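Local coordinates for protein bradyzoite pseudokinase 1 (Toxoplasma gondii, PDB 6M7Z) that is an atypical kinase without a glycine-rich loop that regulates the membrane ultrastructure of the Toxoplasma parasitophorous vacuole, at residues Phe14-Met18 against Leu85-Lys89; Arg73-Ser77 against Phe125-Ser129. One frame throughout, in Å; residues are numbered along the deposited sequence.

Contact 1 (Phe14-Met18 against Leu85-Lys89); sequences FWSWM and LLDPK
The chi1 of Trp-17 (-73°) sets CG beside the backbone N and lays one face of the indole along Lys-89, while Phe-14, whose CG stands anti to N (chi1 173°), swings its ring forward to Pro-88 and the turn before it. The lysine chain is extended through every torsion, and its methylenes run obliquely across one face of the indole. CG of Lys-89 makes a CH-pi contact, 3.8 Å from the centroid of the five-membered ring of Trp-17, and CE of Lys-89 continues to CZ2 of Trp-17 at 3.9 Å. Pro-88 is the wedge between the two aromatic residues. Its CD comes within 3.5 Å of Phe-14 CE2, while its CG is the atom that lies over a face of that ring; the same CG sits 3.8 Å from Trp-17 CB and close to the backbone N of Met-18. The rim of Phe-14 faces carbonyls instead: Leu-85 O lies in the ring plane, 3.5 Å from CZ of Phe-14. Met-18 bends at chi2 and brings CE to the CD2 methyl of Leu-85. Tyr-96, further along helix 88-101, meets the Trp-17 ring edge-to-face. Helix 14-23 is thus laid against the start of helix 88-101 by fit of shape rather than by directed polar bonds, and the C-H rim of Phe-14, which is probably slightly positive, would suit the carbonyl oxygen of Leu-85.

Contact 2 (Arg73-Ser77 against Phe125-Ser129); sequences REGVS and FHPLS
Ser-77 O is approached by two donors from the neighbouring strand: His-126 N gives it a hydrogen bond of 2.8 Å that lies in the carbonyl plane, and the CA-H of Phe-125 adds a weaker contact, with CA 3.3 Å from the same oxygen. The return bond, from Ser-77 N to His-126 O at 2.9 Å, is nearly straight at 169°, and Val-76 CA also leans on that acceptor. Together the two bonds make Ser-77 and His-126 a hydrogen-bonded antiparallel pair, followed by Val-76 with Pro-127 as a non-hydrogen-bonded pair whose side chains diverge. A further bond, Leu-128 N to Gly-75 O at 3.1 Å, has its donor well above the carbonyl plane, as the chain turns away after Pro-127. Gly-75 itself leaves helix 69-74 with positive phi (84°) and passes directly into strand 76-82. Against this turn packs Leu-128: its CB lies 3.4 Å from Gly-75 O, CD2 reaches toward Glu-74 O, and CD1 meets Ser-77 CB at 4.1 Å. The hydroxyl of Ser-77 shares a water with Pro-127 O, to which the water donates. On the same face of the sheet as Ser-77, the His-126 imidazole is held at both nitrogens, ND1 by Pro-111 O and NE2 by Lys-79 NZ. Phe-125, by contrast, meets Val-76 CG2 with its ring edge at 4.1 Å and packs on Leu-61 and Leu-65 of helix 59-65. Two central strands paired antiparallel, one continuing from Leu-128 into a connecting segment, are consistent with a kinase N-lobe, in which they would correspond to beta3 and beta5, and the segment after Leu-128 to the hinge.

How the contacts relate
Contact 2 belongs to the interior of the N-lobe sheet, where most of the touching residues are buried; contact 1 is a partly buried patch at the periphery, about 25 Å from the centre of the chain against about 13 Å. Their centres lie about 29 Å apart and they do not touch, yet strand 76-82, which begins in contact 2, is followed in the chain by helix 88-101, which begins in contact 1. Backbone hydrogen bonds fix the strand register in contact 2, with a water beside it. At contact 1, aromatic, proline and lysine methylene surfaces pack an N-terminal helix onto helix 88-101, which by its place after strand 76-82 probably corresponds to kinase alphaC.

Contact 1 (Phe14-Met18 against Leu85-Lys89)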
loop_
_atom_site.group_PDB
_atom_site.type_symbol
_atom_site.label_atom_id
_atom_site.label_comp_id
_atom_site.label_asym_id
_atom_site.label_seq_id
_atom_site.Cartn_x
_atom_site.Cartn_y
_atom_site.Cartn_z
ATOM N N PHE A 14 -1.710 -21.863 15.410
ATOM C CA PHE A 14 -1.626 -22.592 14.147
ATOM C C PHE A 14 -3.039 -22.968 13.669
ATOM O O PHE A 14 -3.403 -22.717 12.514
ATOM C CB PHE A 14 -0.729 -23.830 14.271
ATOM C CG PHE A 14 -0.744 -24.692 13.034
ATOM C CD1 PHE A 14 -1.740 -25.639 12.843
ATOM C CD2 PHE A 14 0.199 -24.517 12.028
ATOM C CE1 PHE A 14 -1.785 -26.405 11.690
ATOM C CE2 PHE A 14 0.155 -25.287 10.878
ATOM C CZ PHE A 14 -0.842 -26.221 10.710
ATOM N N TRP A 15 -3.822 -23.579 14.566
ATOM C CA TRP A 15 -5.145 -24.120 14.227
ATOM C C TRP A 15 -6.108 -22.979 13.860
ATOM O O TRP A 15 -6.961 -23.146 12.973
ATOM C CB TRP A 15 -5.693 -24.999 15.360
ATOM C CG TRP A 15 -6.990 -25.663 15.005
ATOM C CD1 TRP A 15 -7.140 -26.826 14.300
ATOM C CD2 TRP A 15 -8.325 -25.223 15.332
ATOM N NE1 TRP A 15 -8.465 -27.148 14.179
ATOM C CE2 TRP A 15 -9.219 -26.175 14.782
ATOM C CE3 TRP A 15 -8.859 -24.128 16.026
ATOM C CZ2 TRP A 15 -10.606 -26.066 14.920
ATOM C CZ3 TRP A 15 -10.230 -24.018 16.154
ATOM C CH2 TRP A 15 -11.089 -24.976 15.607
ATOM N N SER A 16 -5.962 -21.823 14.522
ATOM C CA SER A 16 -6.754 -20.625 14.182
ATOM C C SER A 16 -6.522 -20.224 12.718
ATOM O O SER A 16 -7.493 -19.973 12.007
ATOM C CB SER A 16 -6.444 -19.452 15.085
ATOM O OG SER A 16 -6.417 -19.829 16.438
ATOM N N TRP A 17 -5.240 -20.150 12.303
ATOM C CA TRP A 17 -4.862 -19.704 10.962
ATOM C C TRP A 17 -5.356 -20.712 9.922
ATOM O O TRP A 17 -5.875 -20.312 8.869
ATOM C CB TRP A 17 -3.344 -19.502 10.839
ATOM C CG TRP A 17 -2.863 -18.290 11.562
ATOM C CD1 TRP A 17 -2.015 -18.245 12.626
ATOM C CD2 TRP A 17 -3.247 -16.934 11.301
ATOM N NE1 TRP A 17 -1.835 -16.945 13.032
ATOM C CE2 TRP A 17 -2.584 -16.121 12.242
ATOM C CE3 TRP A 17 -4.089 -16.325 10.367
ATOM C CZ2 TRP A 17 -2.736 -14.737 12.277
ATOM C CZ3 TRP A 17 -4.249 -14.956 10.401
ATOM C CH2 TRP A 17 -3.586 -14.174 11.349
ATOM N N MET A 18 -5.193 -22.007 10.233
ATOM C CA MET A 18 -5.626 -23.050 9.331
ATOM C C MET A 18 -7.148 -22.970 9.160
ATOM O O MET A 18 -7.676 -23.081 8.037
ATOM C CB MET A 18 -5.241 -24.438 9.850
ATOM C CG MET A 18 -5.525 -25.546 8.847
ATOM S SD MET A 18 -4.552 -25.344 7.334
ATOM C CE MET A 18 -5.404 -26.449 6.206
ATOM N N LEU A 85 1.001 -25.544 4.033
ATOM C CA LEU A 85 0.197 -26.247 5.060
ATOM C C LEU A 85 0.960 -26.359 6.403
ATOM O O LEU A 85 0.347 -26.619 7.423
ATOM C CB LEU A 85 -0.191 -27.633 4.526
ATOM C CG LEU A 85 -0.982 -27.657 3.217
ATOM C CD1 LEU A 85 -1.003 -29.077 2.646
ATOM C CD2 LEU A 85 -2.400 -27.098 3.393
ATOM N N LEU A 86 2.284 -26.143 6.407
ATOM C CA LEU A 86 3.078 -26.084 7.648
ATOM C C LEU A 86 3.026 -24.687 8.290
ATOM O O LEU A 86 3.332 -24.556 9.464
ATOM C CB LEU A 86 4.528 -26.473 7.355
ATOM C CG LEU A 86 4.707 -27.867 6.753
ATOM C CD1 LEU A 86 6.177 -28.151 6.497
ATOM C CD2 LEU A 86 4.084 -28.934 7.635
ATOM N N ASP A 87 2.638 -23.664 7.520
ATOM C CA ASP A 87 2.585 -22.282 7.979
ATOM C C ASP A 87 1.473 -21.523 7.244
ATOM O O ASP A 87 1.721 -20.674 6.381
ATOM C CB ASP A 87 3.941 -21.612 7.779
ATOM C CG ASP A 87 3.967 -20.172 8.249
ATOM O OD1 ASP A 87 3.189 -19.861 9.179
ATOM O OD2 ASP A 87 4.749 -19.373 7.665
ATOM N N PRO A 88 0.191 -21.771 7.580
ATOM C CA PRO A 88 -0.912 -21.125 6.868
ATOM C C PRO A 88 -0.945 -19.595 7.049
ATOM O O PRO A 88 -1.452 -18.877 6.178
ATOM C CB PRO A 88 -2.158 -21.780 7.482
ATOM C CG PRO A 88 -1.714 -22.243 8.854
ATOM C CD PRO A 88 -0.266 -22.652 8.663
ATOM N N LYS A 89 -0.369 -19.115 8.159
ATOM C CA LYS A 89 -0.327 -17.703 8.457
ATOM C C LYS A 89 0.244 -16.906 7.274
ATOM O O LYS A 89 -0.307 -15.878 6.878
ATOM C CB LYS A 89 0.476 -17.444 9.726
ATOM C CG LYS A 89 0.450 -15.982 10.165
ATOM C CD LYS A 89 1.284 -15.637 11.366
ATOM C CE LYS A 89 1.046 -14.192 11.740
ATOM N NZ LYS A 89 1.578 -13.890 13.084
#

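Contact 2 (Arg73-Ser77 against Phe125-Ser129)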
loop_
_atom_site.group_PDB
_atom_site.type_symbol
_atom_site.label_atom_id
_atom_site.label_comp_id
_atom_site.label_asym_id
_atom_site.label_seq_id
_atom_site.Cartn_x
_atom_site.Cartn_y
_atom_site.Cartn_z
ATOM N N ARG A 73 -12.983 -0.727 -16.442
ATOM C CA ARG A 73 -12.128 0.068 -17.328
ATOM C C ARG A 73 -10.751 0.288 -16.687
ATOM O O ARG A 73 -9.765 0.351 -17.391
ATOM C CB ARG A 73 -12.795 1.413 -17.671
ATOM C CG ARG A 73 -13.866 1.338 -18.749
ATOM C CD ARG A 73 -14.400 2.690 -19.201
ATOM N NE ARG A 73 -15.823 2.902 -18.920
ATOM C CZ ARG A 73 -16.308 3.576 -17.873
ATOM N NH1 ARG A 73 -15.499 4.314 -17.130
ATOM N NH2 ARG A 73 -17.607 3.566 -17.617
ATOM N N GLU A 74 -10.702 0.424 -15.355
ATOM C CA GLU A 74 -9.467 0.620 -14.595
ATOM C C GLU A 74 -8.589 -0.645 -14.638
ATOM O O GLU A 74 -7.370 -0.537 -14.619
ATOM C CB GLU A 74 -9.755 0.925 -13.124
ATOM C CG GLU A 74 -10.316 2.292 -12.829
ATOM C CD GLU A 74 -10.654 2.553 -11.362
ATOM O OE1 GLU A 74 -10.350 1.684 -10.482
ATOM O OE2 GLU A 74 -11.208 3.648 -11.091
ATOM N N GLY A 75 -9.223 -1.828 -14.667
ATOM C CA GLY A 75 -8.552 -3.119 -14.531
ATOM C C GLY A 75 -8.329 -3.488 -13.072
ATOM O O GLY A 75 -8.559 -2.670 -12.193
ATOM N N VAL A 76 -7.884 -4.726 -12.821
ATOM C CA VAL A 76 -7.569 -5.180 -11.466
ATOM C C VAL A 76 -6.202 -5.862 -11.466
ATOM O O VAL A 76 -5.683 -6.280 -12.491
ATOM C CB VAL A 76 -8.640 -6.126 -10.885
ATOM C CG1 VAL A 76 -10.017 -5.479 -10.862
ATOM C CG2 VAL A 76 -8.681 -7.470 -11.601
ATOM N N SER A 77 -5.635 -5.966 -10.274
ATOM C CA SER A 77 -4.444 -6.770 -10.046
ATOM C C SER A 77 -4.718 -7.797 -8.945
ATOM O O SER A 77 -5.526 -7.587 -8.058
ATOM C CB SER A 77 -3.261 -5.908 -9.721
ATOM O OG SER A 77 -3.541 -5.126 -8.574
ATOM N N PHE A 125 -7.508 -9.246 -4.579
ATOM C CA PHE A 125 -7.680 -8.391 -5.723
ATOM C C PHE A 125 -7.591 -6.928 -5.257
ATOM O O PHE A 125 -8.046 -6.564 -4.168
ATOM C CB PHE A 125 -8.970 -8.764 -6.449
ATOM C CG PHE A 125 -8.902 -10.098 -7.157
ATOM C CD1 PHE A 125 -9.193 -11.277 -6.490
ATOM C CD2 PHE A 125 -8.500 -10.179 -8.484
ATOM C CE1 PHE A 125 -9.084 -12.504 -7.132
ATOM C CE2 PHE A 125 -8.386 -11.406 -9.120
ATOM C CZ PHE A 125 -8.688 -12.573 -8.448
ATOM N N HIS A 126 -6.946 -6.105 -6.085
ATOM C CA HIS A 126 -6.802 -4.677 -5.880
ATOM C C HIS A 126 -7.197 -3.954 -7.157
ATOM O O HIS A 126 -7.115 -4.525 -8.237
ATOM C CB HIS A 126 -5.354 -4.301 -5.536
ATOM C CG HIS A 126 -4.866 -4.860 -4.250
ATOM N ND1 HIS A 126 -5.416 -4.505 -3.047
ATOM C CD2 HIS A 126 -3.870 -5.729 -3.985
ATOM C CE1 HIS A 126 -4.785 -5.151 -2.079
ATOM N NE2 HIS A 126 -3.841 -5.925 -2.634
ATOM N N PRO A 127 -7.545 -2.651 -7.081
ATOM C CA PRO A 127 -7.631 -1.833 -8.279
ATOM C C PRO A 127 -6.244 -1.861 -8.934
ATOM O O PRO A 127 -5.227 -1.908 -8.226
ATOM C CB PRO A 127 -7.982 -0.429 -7.781
ATOM C CG PRO A 127 -8.404 -0.594 -6.341
ATOM C CD PRO A 127 -7.795 -1.887 -5.848
ATOM N N LEU A 128 -6.206 -1.875 -10.269
ATOM C CA LEU A 128 -4.943 -1.849 -10.966
ATOM C C LEU A 128 -4.394 -0.432 -10.886
ATOM O O LEU A 128 -5.002 0.501 -11.393
ATOM C CB LEU A 128 -5.148 -2.278 -12.413
ATOM C CG LEU A 128 -3.903 -2.226 -13.280
ATOM C CD1 LEU A 128 -2.748 -3.014 -12.645
ATOM C CD2 LEU A 128 -4.255 -2.730 -14.682
ATOM N N SER A 129 -3.254 -0.270 -10.208
ATOM C CA SER A 129 -2.691 1.048 -9.952
ATOM C C SER A 129 -2.017 1.571 -11.227
ATOM O O SER A 129 -1.604 0.789 -12.093
ATOM C CB SER A 129 -1.735 1.005 -8.788
ATOM O OG SER A 129 -0.398 0.765 -9.220
HETATM O O HOH W 1 -2.215 -2.254 -7.665
#